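Local coordinates for 1-deoxy-D-xylulose 5-phosphate reductoisomerase (Zymomonas mobilis, PDB 1R0K), which catalyses the NADPH-dependent rearrangement and reduction of 1-deoxy-D-xylulose 5-phosphate to 2-C-methyl-D-erythritol 4-phosphate, an early step of isoprenoid biosynthesis, at residues L10-S15 against I34-N39; T20-E25 against D265-I270. One frame throughout, in Å; residues are numbered along the deposited sequence.

Contact 1. Residues L10-S15 against I34-N39. With ACT (acetate ion), chain F.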
ATOM      1  N   LEU B  10     -13.717 -25.561   1.048  1.00 12.70           N
ATOM      2  CA  LEU B  10     -15.168 -25.686   1.022  1.00 14.47           C
ATOM      3  C   LEU B  10     -15.614 -24.943  -0.236  1.00 15.32           C
ATOM      4  O   LEU B  10     -15.493 -23.723  -0.311  1.00 15.01           O
ATOM      5  CB  LEU B  10     -15.767 -25.043   2.275  1.00 13.84           C
ATOM      6  CG  LEU B  10     -15.177 -25.542   3.600  1.00 15.15           C
ATOM      7  CD1 LEU B  10     -15.797 -24.766   4.746  1.00 14.70           C
ATOM      8  CD2 LEU B  10     -15.437 -27.051   3.760  1.00 13.63           C
ATOM      9  N   GLY B  11     -16.119 -25.683  -1.222  1.00 15.63           N
ATOM     10  CA  GLY B  11     -16.539 -25.076  -2.474  1.00 15.66           C
ATOM     11  C   GLY B  11     -15.314 -25.031  -3.371  1.00 16.85           C
ATOM     12  O   GLY B  11     -14.882 -23.969  -3.811  1.00 17.03           O
ATOM     13  N   ALA B  12     -14.754 -26.206  -3.647  1.00 15.54           N
ATOM     14  CA  ALA B  12     -13.541 -26.317  -4.443  1.00 15.03           C
ATOM     15  C   ALA B  12     -13.717 -26.358  -5.954  1.00 15.73           C
ATOM     16  O   ALA B  12     -12.727 -26.379  -6.680  1.00 15.72           O
ATOM     17  CB  ALA B  12     -12.762 -27.542  -3.994  1.00 14.36           C
ATOM     18  N   THR B  13     -14.957 -26.361  -6.432  1.00 16.14           N
ATOM     19  CA  THR B  13     -15.199 -26.438  -7.870  1.00 19.20           C
ATOM     20  C   THR B  13     -15.628 -25.135  -8.530  1.00 19.26           C
ATOM     21  O   THR B  13     -15.729 -25.060  -9.755  1.00 20.10           O
ATOM     22  CB  THR B  13     -16.241 -27.517  -8.180  1.00 19.73           C
ATOM     23  OG1 THR B  13     -17.435 -27.245  -7.442  1.00 18.52           O
ATOM     24  CG2 THR B  13     -15.704 -28.898  -7.787  1.00 21.97           C
ATOM     25  N   GLY B  14     -15.886 -24.110  -7.724  1.00 19.02           N
ATOM     26  CA  GLY B  14     -16.268 -22.824  -8.280  1.00 17.77           C
ATOM     27  C   GLY B  14     -14.997 -22.130  -8.738  1.00 16.76           C
ATOM     28  O   GLY B  14     -13.934 -22.748  -8.722  1.00 15.90           O
ATOM     29  N   SER B  15     -15.081 -20.865  -9.140  1.00 15.69           N
ATOM     30  CA  SER B  15     -13.891 -20.147  -9.596  1.00 16.76           C
ATOM     31  C   SER B  15     -12.868 -19.957  -8.476  1.00 15.94           C
ATOM     32  O   SER B  15     -11.670 -20.143  -8.688  1.00 16.51           O
ATOM     33  CB  SER B  15     -14.273 -18.785 -10.190  1.00 17.04           C
ATOM     34  OG  SER B  15     -14.983 -18.001  -9.253  1.00 24.06           O
ATOM     35  N   ILE B  34      -7.071 -32.036   3.291  1.00 15.99           N
ATOM     36  CA  ILE B  34      -7.919 -32.837   4.155  1.00 16.88           C
ATOM     37  C   ILE B  34      -9.234 -33.090   3.428  1.00 16.28           C
ATOM     38  O   ILE B  34      -9.466 -34.178   2.907  1.00 16.72           O
ATOM     39  CB  ILE B  34      -8.206 -32.115   5.494  1.00 18.49           C
ATOM     40  CG1 ILE B  34      -6.893 -31.829   6.227  1.00 20.27           C
ATOM     41  CG2 ILE B  34      -9.108 -32.981   6.372  1.00 19.52           C
ATOM     42  CD1 ILE B  34      -6.084 -33.066   6.555  1.00 23.60           C
ATOM     43  N   ALA B  35     -10.094 -32.080   3.376  1.00 14.92           N
ATOM     44  CA  ALA B  35     -11.372 -32.241   2.702  1.00 14.45           C
ATOM     45  C   ALA B  35     -11.593 -31.245   1.579  1.00 14.28           C
ATOM     46  O   ALA B  35     -11.092 -30.121   1.611  1.00 13.58           O
ATOM     47  CB  ALA B  35     -12.507 -32.136   3.706  1.00 13.62           C
ATOM     48  N   LEU B  36     -12.336 -31.684   0.572  1.00 14.63           N
ATOM     49  CA  LEU B  36     -12.706 -30.839  -0.551  1.00 13.65           C
ATOM     50  C   LEU B  36     -14.204 -31.043  -0.675  1.00 14.39           C
ATOM     51  O   LEU B  36     -14.691 -32.158  -0.500  1.00 15.03           O
ATOM     52  CB  LEU B  36     -12.024 -31.289  -1.845  1.00 14.20           C
ATOM     53  CG  LEU B  36     -10.502 -31.198  -1.953  1.00 14.50           C
ATOM     54  CD1 LEU B  36     -10.103 -31.560  -3.380  1.00 14.23           C
ATOM     55  CD2 LEU B  36     -10.017 -29.788  -1.604  1.00 11.50           C
ATOM     56  N   THR B  37     -14.946 -29.980  -0.955  1.00 14.37           N
ATOM     57  CA  THR B  37     -16.384 -30.127  -1.100  1.00 15.16           C
ATOM     58  C   THR B  37     -16.843 -29.406  -2.351  1.00 17.25           C
ATOM     59  O   THR B  37     -16.172 -28.500  -2.838  1.00 16.07           O
ATOM     60  CB  THR B  37     -17.152 -29.528   0.091  1.00 15.91           C
ATOM     61  OG1 THR B  37     -17.230 -28.104  -0.053  1.00 13.94           O
ATOM     62  CG2 THR B  37     -16.459 -29.875   1.399  1.00 13.27           C
ATOM     63  N   ALA B  38     -17.988 -29.828  -2.872  1.00 18.40           N
ATOM     64  CA  ALA B  38     -18.568 -29.210  -4.051  1.00 19.74           C
ATOM     65  C   ALA B  38     -20.077 -29.230  -3.857  1.00 21.60           C
ATOM     66  O   ALA B  38     -20.571 -29.784  -2.877  1.00 19.99           O
ATOM     67  CB  ALA B  38     -18.176 -29.981  -5.306  1.00 18.72           C
ATOM     68  N   ASN B  39     -20.806 -28.617  -4.781  1.00 24.45           N
ATOM     69  CA  ASN B  39     -22.258 -28.577  -4.688  1.00 27.19           C
ATOM     70  C   ASN B  39     -22.886 -29.656  -5.566  1.00 28.37           C
ATOM     71  O   ASN B  39     -23.553 -30.559  -5.065  1.00 28.44           O
ATOM     72  CB  ASN B  39     -22.771 -27.197  -5.103  1.00 27.80           C
ATOM     73  CG  ASN B  39     -24.266 -27.047  -4.902  1.00 30.71           C
ATOM     74  OD1 ASN B  39     -24.782 -27.283  -3.811  1.00 30.64           O
ATOM     75  ND2 ASN B  39     -24.969 -26.646  -5.956  1.00 31.78           N
TER
HETATM   76  C   ACT F1302     -20.727 -26.774  -7.996  1.00 44.93           C
HETATM   77  O   ACT F1302     -20.100 -27.800  -7.489  1.00 45.03           O
HETATM   78  OXT ACT F1302     -21.949 -26.748  -8.359  1.00 46.11           O
HETATM   79  CH3 ACT F1302     -20.035 -25.466  -8.209  1.00 45.02           C
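Thr37 meets the chain at Leu10 to Ala12 with both its side chain and its carbonyl, and its side chain can be followed outward atom by atom. Thr37 CB sits 4.2 Å from Gly11 N, and there the side chain forks. One branch, OG1, lies between the backbone N and the carbonyl carbon (chi1 79°) and accepts a hydrogen bond from Gly11 N at 2.9 Å, bent to 143°. The same oxygen rests 3.4 Å from Leu10 CA. The other branch, CG2, slants across the leucine side chain and touches Leu10 CD2 at 3.8 Å, with Leu86 against Thr37 and Ala90 against Leu10, both from helix 83-90. Thr37 O supplies the straighter bond: Ala12 N donates to it over 2.8 Å at 171°, approaching almost head-on to the carbonyl, while Gly11 N adds a weak second bond. This is the turn from the first strand of a Rossmann fold into its first helix, the glycine-containing loop held against the tip of the adjacent parallel strand 31-38. Gly11 turns with a positive phi, where a side chain would press on the carbonyl oxygen of Leu10. Beyond it, Ala12 CB faces Leu36 CD2, and Leu36 in turn packs on Leu45 and Ala48 of helix 42-51. Thr13, predicted to bind NADPH, brings CG2 against Ala38 CB and gives its OG1 hydrogen to an acetate oxygen at 2.7 Å. Asn39 N donates to that same oxygen at 2.9 Å, and the backbone nitrogens of Arg40 and Asn41, also predicted NADPH ligands, hydrogen-bond the ion, probably from the crystallisation liquor.

Contact 2. Residues T20-E25 against D265-I270; sequences TLDLIE and DMRTPI
Leu23 and Arg267 meet where helix 15-25 of the Rossmann-fold NADPH-binding domain faces helix 267-275, so that two parts of the chain far apart in sequence are joined helix to helix. The leucine lies against the aliphatic part of the arginine: Leu23 CD2 is 3.9 Å from Arg267 CD, and Leu23 CD1 comes to 3.6 Å from the carbonyl oxygen of Arg267. One turn further along the second helix, Ile270 continues the apolar surface, its CG2 touching Leu23 CD1 at 4.2 Å. Ile270 also straddles Thr20 OG1 with CG2 and CD1, the two side chains crossing at about a right angle. The threonine hydroxyl is hydrogen-bonded to Ile16 O, one turn back in its own helix, which lets it lie among carbons with its polar need met.

At the outer end of the arginine, Asp22 OD2 comes to the guanidinium edge as a salt-bridge partner of NH1, although the place of that nitrogen is less sure. The carboxylate and guanidinium planes stand 67° apart. Asp22 reaches across with CG anti to the backbone N (chi1 -179°), and its OD2 is held more surely by a salt bridge to Arg26 NE.

What positions Arg267 is Asp265, before the turn that leads into the helix. The aspartate holds the guanidinium side-on, OD2 using its syn lone pair for NH2 at 2.8 Å and OD1 taking NE at 3.1 Å, a pair of bonds that fixes the rotation of the group. Asp265 OD1 is also the capping acceptor for Arg267 N at 2.9 Å, and both donors approach this oxygen from the same face of the carboxylate.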
ATOM      1  N   THR B  20      -7.879 -21.625  -5.907  1.00 10.27           N
ATOM      2  CA  THR B  20      -7.269 -22.069  -4.661  1.00 10.51           C
ATOM      3  C   THR B  20      -6.502 -23.370  -4.886  1.00 11.54           C
ATOM      4  O   THR B  20      -5.373 -23.512  -4.428  1.00 10.89           O
ATOM      5  CB  THR B  20      -8.335 -22.285  -3.562  1.00 11.16           C
ATOM      6  OG1 THR B  20      -9.043 -21.058  -3.341  1.00  9.35           O
ATOM      7  CG2 THR B  20      -7.674 -22.722  -2.248  1.00 11.44           C
ATOM      8  N   LEU B  21      -7.110 -24.318  -5.596  1.00 12.30           N
ATOM      9  CA  LEU B  21      -6.441 -25.593  -5.864  1.00 13.65           C
ATOM     10  C   LEU B  21      -5.198 -25.401  -6.728  1.00 12.97           C
ATOM     11  O   LEU B  21      -4.191 -26.087  -6.542  1.00 14.33           O
ATOM     12  CB  LEU B  21      -7.410 -26.568  -6.533  1.00 15.84           C
ATOM     13  CG  LEU B  21      -8.292 -27.327  -5.532  1.00 16.01           C
ATOM     14  CD1 LEU B  21      -9.396 -28.064  -6.251  1.00 17.31           C
ATOM     15  CD2 LEU B  21      -7.427 -28.290  -4.742  1.00 15.77           C
ATOM     16  N   ASP B  22      -5.272 -24.466  -7.668  1.00 14.02           N
ATOM     17  CA  ASP B  22      -4.141 -24.170  -8.539  1.00 14.80           C
ATOM     18  C   ASP B  22      -2.911 -23.908  -7.668  1.00 14.85           C
ATOM     19  O   ASP B  22      -1.853 -24.501  -7.875  1.00 13.94           O
ATOM     20  CB  ASP B  22      -4.440 -22.933  -9.397  1.00 14.78           C
ATOM     21  CG  ASP B  22      -3.300 -22.588 -10.350  1.00 17.38           C
ATOM     22  OD1 ASP B  22      -3.273 -23.124 -11.479  1.00 15.67           O
ATOM     23  OD2 ASP B  22      -2.425 -21.783  -9.965  1.00 17.35           O
ATOM     24  N   LEU B  23      -3.057 -23.033  -6.677  1.00 14.15           N
ATOM     25  CA  LEU B  23      -1.938 -22.700  -5.803  1.00 14.64           C
ATOM     26  C   LEU B  23      -1.529 -23.855  -4.899  1.00 15.15           C
ATOM     27  O   LEU B  23      -0.343 -24.063  -4.649  1.00 16.90           O
ATOM     28  CB  LEU B  23      -2.273 -21.465  -4.952  1.00 15.91           C
ATOM     29  CG  LEU B  23      -2.577 -20.186  -5.742  1.00 14.71           C
ATOM     30  CD1 LEU B  23      -2.667 -18.997  -4.782  1.00 12.83           C
ATOM     31  CD2 LEU B  23      -1.480 -19.944  -6.768  1.00 15.52           C
ATOM     32  N   ILE B  24      -2.511 -24.607  -4.405  1.00 16.26           N
ATOM     33  CA  ILE B  24      -2.217 -25.743  -3.535  1.00 15.57           C
ATOM     34  C   ILE B  24      -1.436 -26.825  -4.286  1.00 14.25           C
ATOM     35  O   ILE B  24      -0.444 -27.352  -3.785  1.00 14.46           O
ATOM     36  CB  ILE B  24      -3.519 -26.373  -2.974  1.00 15.79           C
ATOM     37  CG1 ILE B  24      -4.195 -25.395  -2.009  1.00 14.69           C
ATOM     38  CG2 ILE B  24      -3.200 -27.692  -2.263  1.00 14.78           C
ATOM     39  CD1 ILE B  24      -5.553 -25.850  -1.516  1.00 16.11           C
ATOM     40  N   GLU B  25      -1.880 -27.142  -5.494  1.00 14.92           N
ATOM     41  CA  GLU B  25      -1.227 -28.177  -6.280  1.00 16.80           C
ATOM     42  C   GLU B  25       0.184 -27.846  -6.771  1.00 17.31           C
ATOM     43  O   GLU B  25       0.939 -28.747  -7.145  1.00 16.76           O
ATOM     44  CB  GLU B  25      -2.145 -28.589  -7.425  1.00 17.17           C
ATOM     45  CG  GLU B  25      -3.334 -29.394  -6.910  1.00 19.12           C
ATOM     46  CD  GLU B  25      -4.261 -29.852  -8.007  1.00 22.24           C
ATOM     47  OE1 GLU B  25      -5.232 -29.123  -8.317  1.00 22.10           O
ATOM     48  OE2 GLU B  25      -4.006 -30.940  -8.564  1.00 23.44           O
ATOM     49  N   ASP B 265      -6.278 -11.178 -11.353  1.00 13.21           N
ATOM     50  CA  ASP B 265      -6.111 -12.588 -10.988  1.00 13.15           C
ATOM     51  C   ASP B 265      -6.412 -12.819  -9.504  1.00 13.26           C
ATOM     52  O   ASP B 265      -5.726 -12.283  -8.629  1.00 11.58           O
ATOM     53  CB  ASP B 265      -4.678 -13.030 -11.285  1.00 14.93           C
ATOM     54  CG  ASP B 265      -4.539 -14.538 -11.404  1.00 16.87           C
ATOM     55  OD1 ASP B 265      -5.150 -15.271 -10.598  1.00 14.15           O
ATOM     56  OD2 ASP B 265      -3.800 -14.987 -12.306  1.00 17.48           O
ATOM     57  N   MET B 266      -7.421 -13.638  -9.225  1.00 11.95           N
ATOM     58  CA  MET B 266      -7.802 -13.912  -7.847  1.00 12.15           C
ATOM     59  C   MET B 266      -6.765 -14.727  -7.082  1.00 11.56           C
ATOM     60  O   MET B 266      -6.875 -14.891  -5.869  1.00 11.21           O
ATOM     61  CB  MET B 266      -9.162 -14.614  -7.800  1.00 11.97           C
ATOM     62  CG  MET B 266     -10.345 -13.690  -8.064  1.00 13.69           C
ATOM     63  SD  MET B 266     -10.416 -12.304  -6.892  1.00 16.59           S
ATOM     64  CE  MET B 266     -10.797 -13.161  -5.339  1.00 14.90           C
ATOM     65  N   ARG B 267      -5.760 -15.249  -7.782  1.00 11.81           N
ATOM     66  CA  ARG B 267      -4.724 -16.013  -7.094  1.00 11.65           C
ATOM     67  C   ARG B 267      -3.862 -15.079  -6.249  1.00 11.22           C
ATOM     68  O   ARG B 267      -3.164 -15.523  -5.341  1.00 12.17           O
ATOM     69  CB  ARG B 267      -3.852 -16.791  -8.089  1.00 12.90           C
ATOM     70  CG  ARG B 267      -4.536 -18.055  -8.609  1.00 13.32           C
ATOM     71  CD  ARG B 267      -3.717 -18.765  -9.673  1.00 13.07           C
ATOM     72  NE  ARG B 267      -3.567 -17.943 -10.871  1.00 13.52           N
ATOM     73  CZ  ARG B 267      -3.021 -18.371 -12.005  1.00 17.81           C
ATOM     74  NH1 ARG B 267      -2.578 -19.621 -12.094  1.00 16.39           N
ATOM     75  NH2 ARG B 267      -2.900 -17.547 -13.042  1.00 15.08           N
ATOM     76  N   THR B 268      -3.911 -13.782  -6.538  1.00  9.76           N
ATOM     77  CA  THR B 268      -3.123 -12.840  -5.749  1.00  9.46           C
ATOM     78  C   THR B 268      -3.724 -12.732  -4.347  1.00  8.28           C
ATOM     79  O   THR B 268      -3.033 -12.962  -3.362  1.00  9.04           O
ATOM     80  CB  THR B 268      -3.036 -11.454  -6.424  1.00  8.71           C
ATOM     81  OG1 THR B 268      -2.238 -11.565  -7.610  1.00  9.03           O
ATOM     82  CG2 THR B 268      -2.392 -10.430  -5.480  1.00  7.97           C
ATOM     83  N   PRO B 269      -5.014 -12.372  -4.235  1.00  9.05           N
ATOM     84  CA  PRO B 269      -5.574 -12.291  -2.880  1.00  9.83           C
ATOM     85  C   PRO B 269      -5.639 -13.673  -2.210  1.00 10.63           C
ATOM     86  O   PRO B 269      -5.406 -13.797  -1.011  1.00  9.95           O
ATOM     87  CB  PRO B 269      -6.960 -11.671  -3.107  1.00  9.36           C
ATOM     88  CG  PRO B 269      -7.292 -12.073  -4.535  1.00 10.81           C
ATOM     89  CD  PRO B 269      -5.968 -11.841  -5.225  1.00  9.54           C
ATOM     90  N   ILE B 270      -5.948 -14.716  -2.980  1.00  9.87           N
ATOM     91  CA  ILE B 270      -6.010 -16.057  -2.403  1.00 10.50           C
ATOM     92  C   ILE B 270      -4.612 -16.426  -1.919  1.00 10.37           C
ATOM     93  O   ILE B 270      -4.438 -16.889  -0.793  1.00  9.73           O
ATOM     94  CB  ILE B 270      -6.503 -17.117  -3.432  1.00  9.57           C
ATOM     95  CG1 ILE B 270      -7.975 -16.876  -3.774  1.00  7.90           C
ATOM     96  CG2 ILE B 270      -6.348 -18.527  -2.858  1.00 11.91           C
ATOM     97  CD1 ILE B 270      -8.500 -17.760  -4.888  1.00  8.46           C
TER

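Overall arrangement
From the N terminus, strand 5-10 runs into the loop that opens contact 1, and helix 15-25 follows with the first half of contact 2. The chain then returns through strand 31-38, where contact 1 closes a short beta-alpha-beta loop with 18 residues between its segments. Contact 2 closes only much later, at helix 267-275, after 239 intervening residues. Their segments therefore alternate along the chain: the two contacts cross rather than nest. Contact 1 joins the loop after strand 5-10 to the end of the neighbouring strand 31-38; contact 2 ties helix 15-25 to helix 267-275. Their centres are 13 Å apart, and they touch where Ala12 O packs on Leu21 CD1.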